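Local structure of biotin transporter BioY (Lactococcus lactis subsp. cremoris, 4DVE) at residues F95-W106 with V143-Q154. The protein probably serves as the membrane-embedded, biotin-binding S component of an energy-coupling factor (ECF) type ABC transporter. Numbering follows the deposited sequence.
Sequences FLGPSGGYRIAW and VDFVGAIWLSFQ. With BTN (biotin), chain D.
Gly101 and Gly147 meet where two roughly antiparallel transmembrane helices of the BioY S-component, 100-119 and 128-155, pack glycine to glycine, with segment axes approaching to 7.0 Å at 144°. With no side chain on Gly147, its CA presses on the centre of one face of the Tyr102 ring, 3.4 Å from the centroid in a CH-pi contact. The ring is a knob seated among Val143, Asp144, Gly147 and Ala148, and its opposite face carries biotin, with C2 of the ligand offset toward the rim. Trp150 lays one face against the backbone of Gly100 and Gly101: CG lies anti to its own backbone N (chi1 179°), which places the indole over the helix start with Gly101 N 3.3 Å from Trp150 CG. Ile104 crosses the indole at about a right angle, its CD1 3.4 Å from Trp150 CZ3, while Ala105 CB settles between Val143 and Val146.

Part of the biotin pocket lies along this interface. Asp144 OD1 comes within 3.1 Å of biotin C6, Trp106 turns its ring edge to the sulfur, and Ser99 OG donates to carboxylate O12 at 2.6 Å, an oxygen that also takes a weak bond from Arg103 NH2. Further out, Asn166 holds Tyr102 OH and Ser94 holds Arg103 NH1. A water links the turn and both helices, donating to Pro98 O and Gly147 O and accepting weakly from Gly101 N. The turn before helix 100-119 is fastened at Gly97 O, which takes Trp150 NE1 (2.8 Å, N-H...O 139°) and Gly100 N from opposite faces of its carbonyl plane.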
ATOM      1  N   PHE A  95     -14.921   6.889  -2.947  1.00 50.02           N
ATOM      2  CA  PHE A  95     -14.620   5.475  -2.729  1.00 47.44           C
ATOM      3  C   PHE A  95     -15.564   4.532  -3.459  1.00 48.33           C
ATOM      4  O   PHE A  95     -15.281   3.338  -3.558  1.00 49.68           O
ATOM      5  CB  PHE A  95     -14.641   5.121  -1.227  1.00 48.11           C
ATOM      6  CG  PHE A  95     -13.373   5.490  -0.497  1.00 46.66           C
ATOM      7  CD1 PHE A  95     -13.103   6.820  -0.177  1.00 46.65           C
ATOM      8  CD2 PHE A  95     -12.446   4.513  -0.154  1.00 44.84           C
ATOM      9  CE1 PHE A  95     -11.920   7.156   0.495  1.00 47.05           C
ATOM     10  CE2 PHE A  95     -11.264   4.840   0.498  1.00 45.04           C
ATOM     11  CZ  PHE A  95     -11.006   6.162   0.825  1.00 45.47           C
ATOM     12  N   LEU A  96     -16.695   5.041  -3.930  1.00 49.97           N
ATOM     13  CA  LEU A  96     -17.586   4.252  -4.773  1.00 53.39           C
ATOM     14  C   LEU A  96     -17.257   4.434  -6.247  1.00 50.84           C
ATOM     15  O   LEU A  96     -17.944   3.876  -7.094  1.00 50.92           O
ATOM     16  CB  LEU A  96     -19.062   4.638  -4.543  1.00 56.50           C
ATOM     17  CG  LEU A  96     -19.650   4.263  -3.187  1.00 59.86           C
ATOM     18  CD1 LEU A  96     -21.109   4.718  -3.086  1.00 63.00           C
ATOM     19  CD2 LEU A  96     -19.508   2.762  -2.960  1.00 60.49           C
ATOM     20  N   GLY A  97     -16.239   5.236  -6.556  1.00 46.95           N
ATOM     21  CA  GLY A  97     -15.895   5.522  -7.941  1.00 44.37           C
ATOM     22  C   GLY A  97     -15.018   4.431  -8.565  1.00 39.79           C
ATOM     23  O   GLY A  97     -14.818   3.354  -7.986  1.00 35.08           O
ATOM     24  N   PRO A  98     -14.450   4.735  -9.736  1.00 38.97           N
ATOM     25  CA  PRO A  98     -13.721   3.720 -10.535  1.00 38.33           C
ATOM     26  C   PRO A  98     -12.505   3.108  -9.834  1.00 36.62           C
ATOM     27  O   PRO A  98     -12.206   1.942 -10.067  1.00 34.67           O
ATOM     28  CB  PRO A  98     -13.302   4.463 -11.798  1.00 37.90           C
ATOM     29  CG  PRO A  98     -13.956   5.817 -11.736  1.00 41.99           C
ATOM     30  CD  PRO A  98     -14.603   6.038 -10.415  1.00 40.29           C
ATOM     31  N   SER A  99     -11.834   3.880  -8.966  1.00 35.90           N
ATOM     32  CA  SER A  99     -10.639   3.425  -8.298  1.00 36.42           C
ATOM     33  C   SER A  99     -10.910   2.903  -6.866  1.00 38.61           C
ATOM     34  O   SER A  99      -9.969   2.605  -6.125  1.00 37.30           O
ATOM     35  CB  SER A  99      -9.601   4.556  -8.287  1.00 40.52           C
ATOM     36  OG  SER A  99      -9.943   5.571  -7.327  1.00 42.06           O
ATOM     37  N   GLY A 100     -12.186   2.744  -6.505  1.00 36.82           N
ATOM     38  CA  GLY A 100     -12.566   2.302  -5.152  1.00 37.75           C
ATOM     39  C   GLY A 100     -11.981   0.962  -4.726  1.00 36.63           C
ATOM     40  O   GLY A 100     -11.555   0.784  -3.577  1.00 34.79           O
ATOM     41  N   GLY A 101     -11.951   0.021  -5.658  1.00 34.98           N
ATOM     42  CA  GLY A 101     -11.456  -1.319  -5.404  1.00 33.28           C
ATOM     43  C   GLY A 101      -9.998  -1.353  -4.985  1.00 32.57           C
ATOM     44  O   GLY A 101      -9.639  -2.089  -4.058  1.00 29.65           O
ATOM     45  N   TYR A 102      -9.160  -0.564  -5.661  1.00 31.07           N
ATOM     46  CA  TYR A 102      -7.754  -0.510  -5.327  1.00 30.79           C
ATOM     47  C   TYR A 102      -7.591  -0.019  -3.878  1.00 31.83           C
ATOM     48  O   TYR A 102      -6.818  -0.575  -3.094  1.00 30.14           O
ATOM     49  CB  TYR A 102      -6.984   0.420  -6.263  1.00 31.23           C
ATOM     50  CG  TYR A 102      -7.092   0.083  -7.732  1.00 33.72           C
ATOM     51  CD1 TYR A 102      -6.225  -0.849  -8.344  1.00 31.86           C
ATOM     52  CD2 TYR A 102      -8.076   0.696  -8.526  1.00 34.61           C
ATOM     53  CE1 TYR A 102      -6.320  -1.124  -9.708  1.00 31.87           C
ATOM     54  CE2 TYR A 102      -8.182   0.420  -9.881  1.00 34.55           C
ATOM     55  CZ  TYR A 102      -7.321  -0.495 -10.472  1.00 33.21           C
ATOM     56  OH  TYR A 102      -7.476  -0.757 -11.829  1.00 33.73           O
ATOM     57  N   ARG A 103      -8.360   1.003  -3.539  1.00 32.72           N
ATOM     58  CA  ARG A 103      -8.325   1.643  -2.209  1.00 35.02           C
ATOM     59  C   ARG A 103      -8.753   0.738  -1.060  1.00 35.88           C
ATOM     60  O   ARG A 103      -8.128   0.741   0.004  1.00 34.30           O
ATOM     61  CB  ARG A 103      -9.162   2.921  -2.241  1.00 38.43           C
ATOM     62  CG  ARG A 103      -8.358   4.006  -2.914  1.00 41.97           C
ATOM     63  CD  ARG A 103      -9.126   4.867  -3.853  1.00 50.63           C
ATOM     64  NE  ARG A 103     -10.111   5.654  -3.203  1.00 52.28           N
ATOM     65  CZ  ARG A 103     -10.799   6.618  -3.789  1.00 53.20           C
ATOM     66  NH1 ARG A 103     -11.662   7.306  -3.063  1.00 50.60           N
ATOM     67  NH2 ARG A 103     -10.612   6.920  -5.060  1.00 56.45           N
ATOM     68  N   ILE A 104      -9.789  -0.051  -1.284  1.00 35.32           N
ATOM     69  CA  ILE A 104     -10.239  -1.008  -0.304  1.00 36.86           C
ATOM     70  C   ILE A 104      -9.198  -2.105  -0.148  1.00 35.41           C
ATOM     71  O   ILE A 104      -8.907  -2.511   0.968  1.00 37.04           O
ATOM     72  CB  ILE A 104     -11.613  -1.608  -0.683  1.00 41.42           C
ATOM     73  CG1 ILE A 104     -12.682  -0.512  -0.644  1.00 45.56           C
ATOM     74  CG2 ILE A 104     -11.992  -2.731   0.269  1.00 43.67           C
ATOM     75  CD1 ILE A 104     -13.999  -0.895  -1.312  1.00 49.77           C
ATOM     76  N   ALA A 105      -8.611  -2.560  -1.261  1.00 33.62           N
ATOM     77  CA  ALA A 105      -7.549  -3.551  -1.207  1.00 31.02           C
ATOM     78  C   ALA A 105      -6.352  -3.019  -0.394  1.00 28.59           C
ATOM     79  O   ALA A 105      -5.691  -3.796   0.321  1.00 27.29           O
ATOM     80  CB  ALA A 105      -7.104  -3.987  -2.617  1.00 28.55           C
ATOM     81  N   TRP A 106      -6.088  -1.715  -0.480  1.00 29.56           N
ATOM     82  CA  TRP A 106      -4.973  -1.101   0.273  1.00 29.61           C
ATOM     83  C   TRP A 106      -5.076  -1.303   1.769  1.00 30.53           C
ATOM     84  O   TRP A 106      -4.076  -1.490   2.418  1.00 32.52           O
ATOM     85  CB  TRP A 106      -4.853   0.378   0.016  1.00 29.56           C
ATOM     86  CG  TRP A 106      -4.409   0.807  -1.346  1.00 29.01           C
ATOM     87  CD1 TRP A 106      -3.940   0.023  -2.405  1.00 29.51           C
ATOM     88  CD2 TRP A 106      -4.408   2.177  -1.849  1.00 29.02           C
ATOM     89  NE1 TRP A 106      -3.645   0.798  -3.482  1.00 29.97           N
ATOM     90  CE2 TRP A 106      -3.908   2.114  -3.213  1.00 30.50           C
ATOM     91  CE3 TRP A 106      -4.733   3.408  -1.304  1.00 31.97           C
ATOM     92  CZ2 TRP A 106      -3.752   3.255  -3.992  1.00 31.92           C
ATOM     93  CZ3 TRP A 106      -4.551   4.550  -2.086  1.00 33.71           C
ATOM     94  CH2 TRP A 106      -4.091   4.471  -3.408  1.00 32.70           C
ATOM     95  N   VAL A 143      -3.929  -6.154  -5.064  1.00 31.02           N
ATOM     96  CA  VAL A 143      -4.473  -4.806  -5.261  1.00 29.13           C
ATOM     97  C   VAL A 143      -5.053  -4.555  -6.667  1.00 31.95           C
ATOM     98  O   VAL A 143      -6.220  -4.115  -6.792  1.00 32.21           O
ATOM     99  CB  VAL A 143      -3.436  -3.731  -4.879  1.00 29.96           C
ATOM    100  CG1 VAL A 143      -3.871  -2.319  -5.315  1.00 26.85           C
ATOM    101  CG2 VAL A 143      -3.136  -3.818  -3.363  1.00 28.92           C
ATOM    102  N   ASP A 144      -4.279  -4.885  -7.705  1.00 32.51           N
ATOM    103  CA  ASP A 144      -4.662  -4.606  -9.081  1.00 34.00           C
ATOM    104  C   ASP A 144      -5.826  -5.515  -9.542  1.00 34.77           C
ATOM    105  O   ASP A 144      -6.713  -5.072 -10.256  1.00 34.23           O
ATOM    106  CB  ASP A 144      -3.450  -4.658 -10.043  1.00 37.32           C
ATOM    107  CG  ASP A 144      -2.367  -3.586  -9.721  1.00 38.66           C
ATOM    108  OD1 ASP A 144      -2.540  -2.807  -8.756  1.00 40.55           O
ATOM    109  OD2 ASP A 144      -1.291  -3.563 -10.394  1.00 42.13           O
ATOM    110  N   PHE A 145      -5.864  -6.739  -9.051  1.00 35.03           N
ATOM    111  CA  PHE A 145      -6.974  -7.650  -9.302  1.00 37.07           C
ATOM    112  C   PHE A 145      -8.291  -7.188  -8.676  1.00 36.28           C
ATOM    113  O   PHE A 145      -9.316  -7.090  -9.373  1.00 35.50           O
ATOM    114  CB  PHE A 145      -6.606  -9.046  -8.810  1.00 41.56           C
ATOM    115  CG  PHE A 145      -7.593 -10.063  -9.164  1.00 47.67           C
ATOM    116  CD1 PHE A 145      -7.732 -10.464 -10.493  1.00 52.47           C
ATOM    117  CD2 PHE A 145      -8.439 -10.579  -8.209  1.00 51.89           C
ATOM    118  CE1 PHE A 145      -8.677 -11.410 -10.856  1.00 56.82           C
ATOM    119  CE2 PHE A 145      -9.380 -11.537  -8.562  1.00 59.67           C
ATOM    120  CZ  PHE A 145      -9.508 -11.946  -9.885  1.00 58.99           C
ATOM    121  N   VAL A 146      -8.284  -6.883  -7.379  1.00 34.04           N
ATOM    122  CA  VAL A 146      -9.497  -6.330  -6.751  1.00 34.78           C
ATOM    123  C   VAL A 146      -9.932  -5.009  -7.429  1.00 33.15           C
ATOM    124  O   VAL A 146     -11.123  -4.783  -7.663  1.00 32.63           O
ATOM    125  CB  VAL A 146      -9.350  -6.129  -5.211  1.00 35.63           C
ATOM    126  CG1 VAL A 146     -10.618  -5.517  -4.604  1.00 33.44           C
ATOM    127  CG2 VAL A 146      -9.039  -7.479  -4.522  1.00 36.82           C
ATOM    128  N   GLY A 147      -8.969  -4.139  -7.693  1.00 31.77           N
ATOM    129  CA  GLY A 147      -9.210  -2.888  -8.397  1.00 30.04           C
ATOM    130  C   GLY A 147      -9.873  -3.085  -9.762  1.00 30.31           C
ATOM    131  O   GLY A 147     -10.832  -2.370 -10.088  1.00 28.57           O
ATOM    132  N   ALA A 148      -9.358  -4.050 -10.530  1.00 30.78           N
ATOM    133  CA  ALA A 148      -9.854  -4.381 -11.863  1.00 32.46           C
ATOM    134  C   ALA A 148     -11.284  -4.931 -11.823  1.00 33.78           C
ATOM    135  O   ALA A 148     -12.135  -4.585 -12.674  1.00 33.52           O
ATOM    136  CB  ALA A 148      -8.903  -5.374 -12.558  1.00 32.60           C
ATOM    137  N   ILE A 149     -11.580  -5.745 -10.812  1.00 35.08           N
ATOM    138  CA  ILE A 149     -12.929  -6.293 -10.664  1.00 36.86           C
ATOM    139  C   ILE A 149     -13.929  -5.209 -10.305  1.00 37.13           C
ATOM    140  O   ILE A 149     -15.035  -5.107 -10.892  1.00 36.60           O
ATOM    141  CB  ILE A 149     -12.952  -7.439  -9.643  1.00 41.14           C
ATOM    142  CG1 ILE A 149     -12.173  -8.624 -10.194  1.00 42.91           C
ATOM    143  CG2 ILE A 149     -14.374  -7.916  -9.325  1.00 41.74           C
ATOM    144  CD1 ILE A 149     -11.859  -9.623  -9.100  1.00 49.38           C
ATOM    145  N   TRP A 150     -13.557  -4.384  -9.350  1.00 34.59           N
ATOM    146  CA  TRP A 150     -14.403  -3.279  -8.942  1.00 36.88           C
ATOM    147  C   TRP A 150     -14.673  -2.332 -10.087  1.00 35.69           C
ATOM    148  O   TRP A 150     -15.819  -1.958 -10.335  1.00 34.57           O
ATOM    149  CB  TRP A 150     -13.743  -2.534  -7.814  1.00 38.54           C
ATOM    150  CG  TRP A 150     -14.510  -1.352  -7.324  1.00 41.63           C
ATOM    151  CD1 TRP A 150     -14.643  -0.100  -7.912  1.00 42.52           C
ATOM    152  CD2 TRP A 150     -15.205  -1.250  -6.058  1.00 50.86           C
ATOM    153  NE1 TRP A 150     -15.411   0.729  -7.143  1.00 43.77           N
ATOM    154  CE2 TRP A 150     -15.766   0.102  -6.003  1.00 51.07           C
ATOM    155  CE3 TRP A 150     -15.406  -2.111  -4.980  1.00 53.58           C
ATOM    156  CZ2 TRP A 150     -16.496   0.548  -4.905  1.00 56.88           C
ATOM    157  CZ3 TRP A 150     -16.148  -1.651  -3.881  1.00 56.98           C
ATOM    158  CH2 TRP A 150     -16.683  -0.354  -3.847  1.00 56.95           C
ATOM    159  N   LEU A 151     -13.615  -1.967 -10.801  1.00 33.47           N
ATOM    160  CA  LEU A 151     -13.732  -1.136 -11.980  1.00 35.01           C
ATOM    161  C   LEU A 151     -14.737  -1.675 -13.004  1.00 35.24           C
ATOM    162  O   LEU A 151     -15.575  -0.931 -13.498  1.00 35.94           O
ATOM    163  CB  LEU A 151     -12.362  -0.953 -12.629  1.00 33.02           C
ATOM    164  CG  LEU A 151     -12.326  -0.144 -13.922  1.00 34.46           C
ATOM    165  CD1 LEU A 151     -12.771   1.313 -13.712  1.00 33.52           C
ATOM    166  CD2 LEU A 151     -10.941  -0.293 -14.546  1.00 32.56           C
ATOM    167  N   SER A 152     -14.622  -2.959 -13.318  1.00 35.42           N
ATOM    168  CA  SER A 152     -15.529  -3.638 -14.233  1.00 38.87           C
ATOM    169  C   SER A 152     -16.988  -3.420 -13.817  1.00 39.45           C
ATOM    170  O   SER A 152     -17.836  -3.026 -14.622  1.00 41.00           O
ATOM    171  CB  SER A 152     -15.207  -5.140 -14.255  1.00 38.43           C
ATOM    172  OG  SER A 152     -16.071  -5.804 -15.141  1.00 43.74           O
ATOM    173  N   PHE A 153     -17.262  -3.647 -12.541  1.00 41.27           N
ATOM    174  CA  PHE A 153     -18.614  -3.469 -12.021  1.00 46.57           C
ATOM    175  C   PHE A 153     -19.015  -2.011 -11.984  1.00 43.73           C
ATOM    176  O   PHE A 153     -20.075  -1.674 -12.435  1.00 43.75           O
ATOM    177  CB  PHE A 153     -18.789  -4.119 -10.637  1.00 50.76           C
ATOM    178  CG  PHE A 153     -19.024  -5.605 -10.694  1.00 57.71           C
ATOM    179  CD1 PHE A 153     -20.292  -6.111 -10.981  1.00 64.67           C
ATOM    180  CD2 PHE A 153     -17.990  -6.504 -10.461  1.00 62.26           C
ATOM    181  CE1 PHE A 153     -20.509  -7.482 -11.038  1.00 67.71           C
ATOM    182  CE2 PHE A 153     -18.202  -7.874 -10.516  1.00 64.01           C
ATOM    183  CZ  PHE A 153     -19.462  -8.361 -10.802  1.00 66.86           C
ATOM    184  N   GLN A 154     -18.194  -1.116 -11.464  1.00 42.55           N
ATOM    185  CA  GLN A 154     -18.724   0.252 -11.295  1.00 44.38           C
ATOM    186  C   GLN A 154     -18.743   1.088 -12.571  1.00 41.99           C
ATOM    187  O   GLN A 154     -19.536   1.992 -12.674  1.00 41.95           O
ATOM    188  CB  GLN A 154     -18.125   0.996 -10.083  1.00 46.82           C
ATOM    189  CG  GLN A 154     -16.918   1.835 -10.324  1.00 48.90           C
ATOM    190  CD  GLN A 154     -17.155   3.122 -11.079  1.00 46.12           C
ATOM    191  OE1 GLN A 154     -17.966   3.969 -10.724  1.00 50.40           O
ATOM    192  NE2 GLN A 154     -16.392   3.289 -12.093  1.00 45.11           N
TER
HETATM  193  C11 BTN D 201      -7.224   7.064  -6.027  1.00 46.68           C
HETATM  194  O11 BTN D 201      -6.455   7.950  -5.590  1.00 51.06           O
HETATM  195  O12 BTN D 201      -8.396   7.349  -6.311  1.00 50.93           O
HETATM  196  C10 BTN D 201      -6.752   5.608  -6.200  1.00 39.01           C
HETATM  197  C9  BTN D 201      -5.992   5.370  -7.507  1.00 35.45           C
HETATM  198  C8  BTN D 201      -5.607   3.879  -7.648  1.00 32.37           C
HETATM  199  C7  BTN D 201      -4.590   3.669  -8.781  1.00 30.76           C
HETATM  200  C2  BTN D 201      -4.160   2.221  -8.926  1.00 31.08           C
HETATM  201  S1  BTN D 201      -3.194   1.688  -7.502  0.99 30.51           S
HETATM  202  C6  BTN D 201      -2.556   0.300  -8.415  1.00 29.89           C
HETATM  203  C5  BTN D 201      -2.386   0.741  -9.890  1.00 28.81           C
HETATM  204  N1  BTN D 201      -1.068   1.275 -10.120  1.00 28.24           N
HETATM  205  C3  BTN D 201      -1.077   2.571 -10.421  1.00 30.27           C
HETATM  206  O3  BTN D 201      -0.084   3.257 -10.669  1.00 31.45           O
HETATM  207  N2  BTN D 201      -2.354   2.991 -10.426  1.00 29.37           N
HETATM  208  C4  BTN D 201      -3.300   1.939 -10.151  1.00 27.64           C
HETATM  209  O   HOH W   1     -11.379  -0.122  -8.514  1.00 28.33           O